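PDB 5WRT: soluble inorganic pyrophosphatase from Toxoplasma gondii, which probably hydrolyses inorganic pyrophosphate to phosphate with the help of magnesium ions, as a family I pyrophosphatase. Local coordinates for residues M61-R66 with T70-D75. Residues are numbered along the deposited sequence; the frame is centred on the assembly and turned at random.
Sequences MEMQLR and TPIMQD
Glu62 and Met73 form the hydrogen-bonded pair of this short antiparallel hairpin, Glu62 N giving to Met73 O at 2.9 Å and Met73 N giving to Glu62 O at 3.0 Å. Two residues further along, past the non-hydrogen-bonded pair Met63 and Ile72, Gln64 N donates to Pro71 O, continuing the bonding past the end of strand 57-63. Glu62 O has a second donor: Gln64, its chain bent back at chi2 (-58°), brings NE2 over the carbonyl at 3.0 Å, while Met73 N arrives from the opposite face. That bond holds the amide of Gln64 over the face carrying Glu62 and Met73, with Gln64 CG 3.8 Å from Met73 CG and the two side chains crossing at about a right angle.

Beyond it, the side chains of Glu62 and Asp75 run side by side in the same direction, their carboxylate planes 29° apart. A water bridges them, donating to Glu62 OE1 and Asp75 OD1 and accepting a weak bond from Gln64 NE2. This water and the salt bridge of Asp75 OD2 to Arg83 probably ease the repulsion between Glu62 OE1 and Asp75 OD1, 4.2 Å apart.

The face carrying Met61, Met63, Ile72 and Gln74 is largely apolar; Gln74 NE2 bonds to Arg83 O. Met63 CG packs on Ile72 CG1 at 3.7 Å, and both side chains touch Val50 of strand 47-53. Met61, bent at chi2 and chi3, curls its thioether across to Gln74, SD lying 3.6 Å from Gln74 CB, and also meets Phe15. Ile72 CG2 fills in against Met61 CB.

Toward the turn, Thr70 CA approaches Gln64 O in a CA-H...O contact of 3.2 Å, and Thr70 OG1 is hydrogen-bonded to Ser28 OG. Strand 57-63 is central in a three-stranded antiparallel sheet, between 72-74 and 84-89; Met63 N hydrogen-bonds to Glu52 OE2, a residue that binds magnesium in this protein although no ion sits on it here, which ties this beta hairpin to the edge of the pyrophosphatase metal site.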
ATOM      1  N   MET A  61      10.261  -3.581  12.874  1.00 29.25           N
ATOM      2  CA  MET A  61      11.587  -3.738  13.453  1.00 30.27           C
ATOM      3  C   MET A  61      12.348  -2.425  13.351  1.00 29.55           C
ATOM      4  O   MET A  61      12.335  -1.764  12.310  1.00 29.40           O
ATOM      5  CB  MET A  61      12.354  -4.851  12.739  1.00 30.34           C
ATOM      6  CG  MET A  61      11.571  -6.149  12.605  1.00 32.79           C
ATOM      7  SD  MET A  61      11.190  -6.925  14.186  1.00 34.43           S
ATOM      8  CE  MET A  61      12.834  -7.276  14.799  1.00 36.15           C
ATOM      9  N   GLU A  62      13.032  -2.057  14.432  1.00 29.42           N
ATOM     10  CA  GLU A  62      13.782  -0.810  14.469  1.00 29.13           C
ATOM     11  C   GLU A  62      14.965  -0.950  15.412  1.00 31.91           C
ATOM     12  O   GLU A  62      14.929  -1.732  16.364  1.00 33.81           O
ATOM     13  CB  GLU A  62      12.919   0.371  14.942  1.00 29.15           C
ATOM     14  CG  GLU A  62      11.807   0.794  14.002  1.00 31.56           C
ATOM     15  CD  GLU A  62      10.912   1.860  14.607  1.00 35.13           C
ATOM     16  OE1 GLU A  62      10.942   2.041  15.845  1.00 35.26           O
ATOM     17  OE2 GLU A  62      10.182   2.517  13.839  1.00 34.35           O
ATOM     18  N   MET A  63      16.014  -0.184  15.129  1.00 30.39           N
ATOM     19  CA  MET A  63      17.120  -0.056  16.069  1.00 30.32           C
ATOM     20  C   MET A  63      16.627   0.571  17.367  1.00 32.31           C
ATOM     21  O   MET A  63      15.938   1.596  17.353  1.00 30.99           O
ATOM     22  CB  MET A  63      18.232   0.796  15.459  1.00 29.91           C
ATOM     23  CG  MET A  63      18.946   0.143  14.288  1.00 30.22           C
ATOM     24  SD  MET A  63      20.368   1.090  13.705  1.00 29.24           S
ATOM     25  CE  MET A  63      19.563   2.463  12.880  1.00 29.04           C
ATOM     26  N   GLN A  64      16.981  -0.046  18.494  1.00 33.62           N
ATOM     27  CA  GLN A  64      16.586   0.448  19.815  1.00 33.66           C
ATOM     28  C   GLN A  64      17.699   1.358  20.320  1.00 34.73           C
ATOM     29  O   GLN A  64      18.681   0.910  20.913  1.00 35.70           O
ATOM     30  CB  GLN A  64      16.317  -0.712  20.766  1.00 36.20           C
ATOM     31  CG  GLN A  64      15.232  -1.671  20.287  1.00 35.40           C
ATOM     32  CD  GLN A  64      13.904  -0.975  20.046  1.00 36.10           C
ATOM     33  OE1 GLN A  64      13.401  -0.256  20.910  1.00 37.28           O
ATOM     34  NE2 GLN A  64      13.328  -1.188  18.869  1.00 34.20           N
ATOM     35  N   LEU A  65      17.535   2.662  20.087  1.00 32.68           N
ATOM     36  CA  LEU A  65      18.611   3.615  20.334  1.00 34.64           C
ATOM     37  C   LEU A  65      18.931   3.786  21.817  1.00 36.68           C
ATOM     38  O   LEU A  65      20.033   4.235  22.147  1.00 36.95           O
ATOM     39  CB  LEU A  65      18.250   4.968  19.717  1.00 32.59           C
ATOM     40  CG  LEU A  65      17.904   4.943  18.224  1.00 32.63           C
ATOM     41  CD1 LEU A  65      17.740   6.353  17.676  1.00 31.41           C
ATOM     42  CD2 LEU A  65      18.951   4.174  17.426  1.00 30.71           C
ATOM     43  N   ARG A  66      18.007   3.437  22.714  1.00 36.43           N
ATOM     44  CA  ARG A  66      18.282   3.559  24.143  1.00 38.29           C
ATOM     45  C   ARG A  66      19.165   2.431  24.661  1.00 40.32           C
ATOM     46  O   ARG A  66      19.869   2.613  25.660  1.00 42.59           O
ATOM     47  CB  ARG A  66      16.978   3.596  24.940  1.00 39.66           C
ATOM     48  CG  ARG A  66      16.261   4.935  24.897  1.00 41.40           C
ATOM     49  CD  ARG A  66      14.905   4.856  25.580  1.00 46.08           C
ATOM     50  NE  ARG A  66      14.989   4.220  26.893  1.00 50.75           N
ATOM     51  CZ  ARG A  66      14.699   4.829  28.039  1.00 51.82           C
ATOM     52  NH1 ARG A  66      14.300   6.094  28.037  1.00 49.66           N
ATOM     53  NH2 ARG A  66      14.801   4.172  29.188  1.00 51.79           N
ATOM     54  N   THR A  70      22.548  -0.532  20.479  1.00 36.49           N
ATOM     55  CA  THR A  70      21.408  -0.197  19.635  1.00 37.84           C
ATOM     56  C   THR A  70      20.918  -1.383  18.785  1.00 35.65           C
ATOM     57  O   THR A  70      20.919  -1.320  17.570  1.00 36.00           O
ATOM     58  CB  THR A  70      21.730   0.991  18.738  1.00 34.44           C
ATOM     59  OG1 THR A  70      22.741   0.623  17.793  1.00 34.42           O
ATOM     60  CG2 THR A  70      22.233   2.156  19.573  1.00 35.19           C
ATOM     61  N   PRO A  71      20.490  -2.470  19.434  1.00 36.65           N
ATOM     62  CA  PRO A  71      20.049  -3.642  18.670  1.00 35.74           C
ATOM     63  C   PRO A  71      18.733  -3.390  17.954  1.00 33.53           C
ATOM     64  O   PRO A  71      17.986  -2.459  18.262  1.00 35.06           O
ATOM     65  CB  PRO A  71      19.892  -4.721  19.744  1.00 37.71           C
ATOM     66  CG  PRO A  71      19.542  -3.955  20.972  1.00 38.97           C
ATOM     67  CD  PRO A  71      20.311  -2.663  20.883  1.00 37.90           C
ATOM     68  N   ILE A  72      18.451  -4.252  16.984  1.00 33.87           N
ATOM     69  CA  ILE A  72      17.205  -4.185  16.231  1.00 33.01           C
ATOM     70  C   ILE A  72      16.216  -5.131  16.897  1.00 34.19           C
ATOM     71  O   ILE A  72      16.488  -6.327  17.044  1.00 35.60           O
ATOM     72  CB  ILE A  72      17.420  -4.550  14.755  1.00 32.61           C
ATOM     73  CG1 ILE A  72      18.355  -3.541  14.089  1.00 30.59           C
ATOM     74  CG2 ILE A  72      16.090  -4.609  14.013  1.00 30.61           C
ATOM     75  CD1 ILE A  72      18.702  -3.886  12.663  1.00 29.83           C
ATOM     76  N   MET A  73      15.067  -4.593  17.295  1.00 34.46           N
ATOM     77  CA  MET A  73      14.000  -5.357  17.924  1.00 35.53           C
ATOM     78  C   MET A  73      12.675  -4.849  17.383  1.00 34.50           C
ATOM     79  O   MET A  73      12.615  -3.823  16.701  1.00 33.38           O
ATOM     80  CB  MET A  73      14.034  -5.223  19.455  1.00 36.74           C
ATOM     81  CG  MET A  73      15.396  -5.447  20.092  1.00 38.54           C
ATOM     82  SD  MET A  73      15.350  -5.433  21.897  1.00 41.38           S
ATOM     83  CE  MET A  73      14.364  -6.887  22.246  1.00 42.13           C
ATOM     84  N   GLN A  74      11.604  -5.572  17.690  1.00 37.25           N
ATOM     85  CA  GLN A  74      10.282  -5.173  17.231  1.00 35.47           C
ATOM     86  C   GLN A  74       9.727  -4.068  18.120  1.00 37.73           C
ATOM     87  O   GLN A  74       9.829  -4.126  19.350  1.00 38.42           O
ATOM     88  CB  GLN A  74       9.330  -6.367  17.212  1.00 35.36           C
ATOM     89  CG  GLN A  74       7.996  -6.068  16.549  1.00 35.25           C
ATOM     90  CD  GLN A  74       7.246  -7.324  16.157  1.00 36.16           C
ATOM     91  OE1 GLN A  74       7.738  -8.436  16.341  1.00 39.04           O
ATOM     92  NE2 GLN A  74       6.050  -7.151  15.604  1.00 35.71           N
ATOM     93  N   ASP A  75       9.154  -3.048  17.485  1.00 37.08           N
ATOM     94  CA  ASP A  75       8.561  -1.940  18.220  1.00 38.80           C
ATOM     95  C   ASP A  75       7.381  -2.423  19.058  1.00 40.22           C
ATOM     96  O   ASP A  75       6.696  -3.389  18.712  1.00 39.53           O
ATOM     97  CB  ASP A  75       8.113  -0.847  17.249  1.00 36.99           C
ATOM     98  CG  ASP A  75       7.773   0.455  17.948  1.00 38.59           C
ATOM     99  OD1 ASP A  75       8.415   0.769  18.973  1.00 41.23           O
ATOM    100  OD2 ASP A  75       6.869   1.170  17.466  1.00 39.49           O
TER
HETATM  101  O   HOH W   1      10.885   1.000  18.388  1.00 38.51           O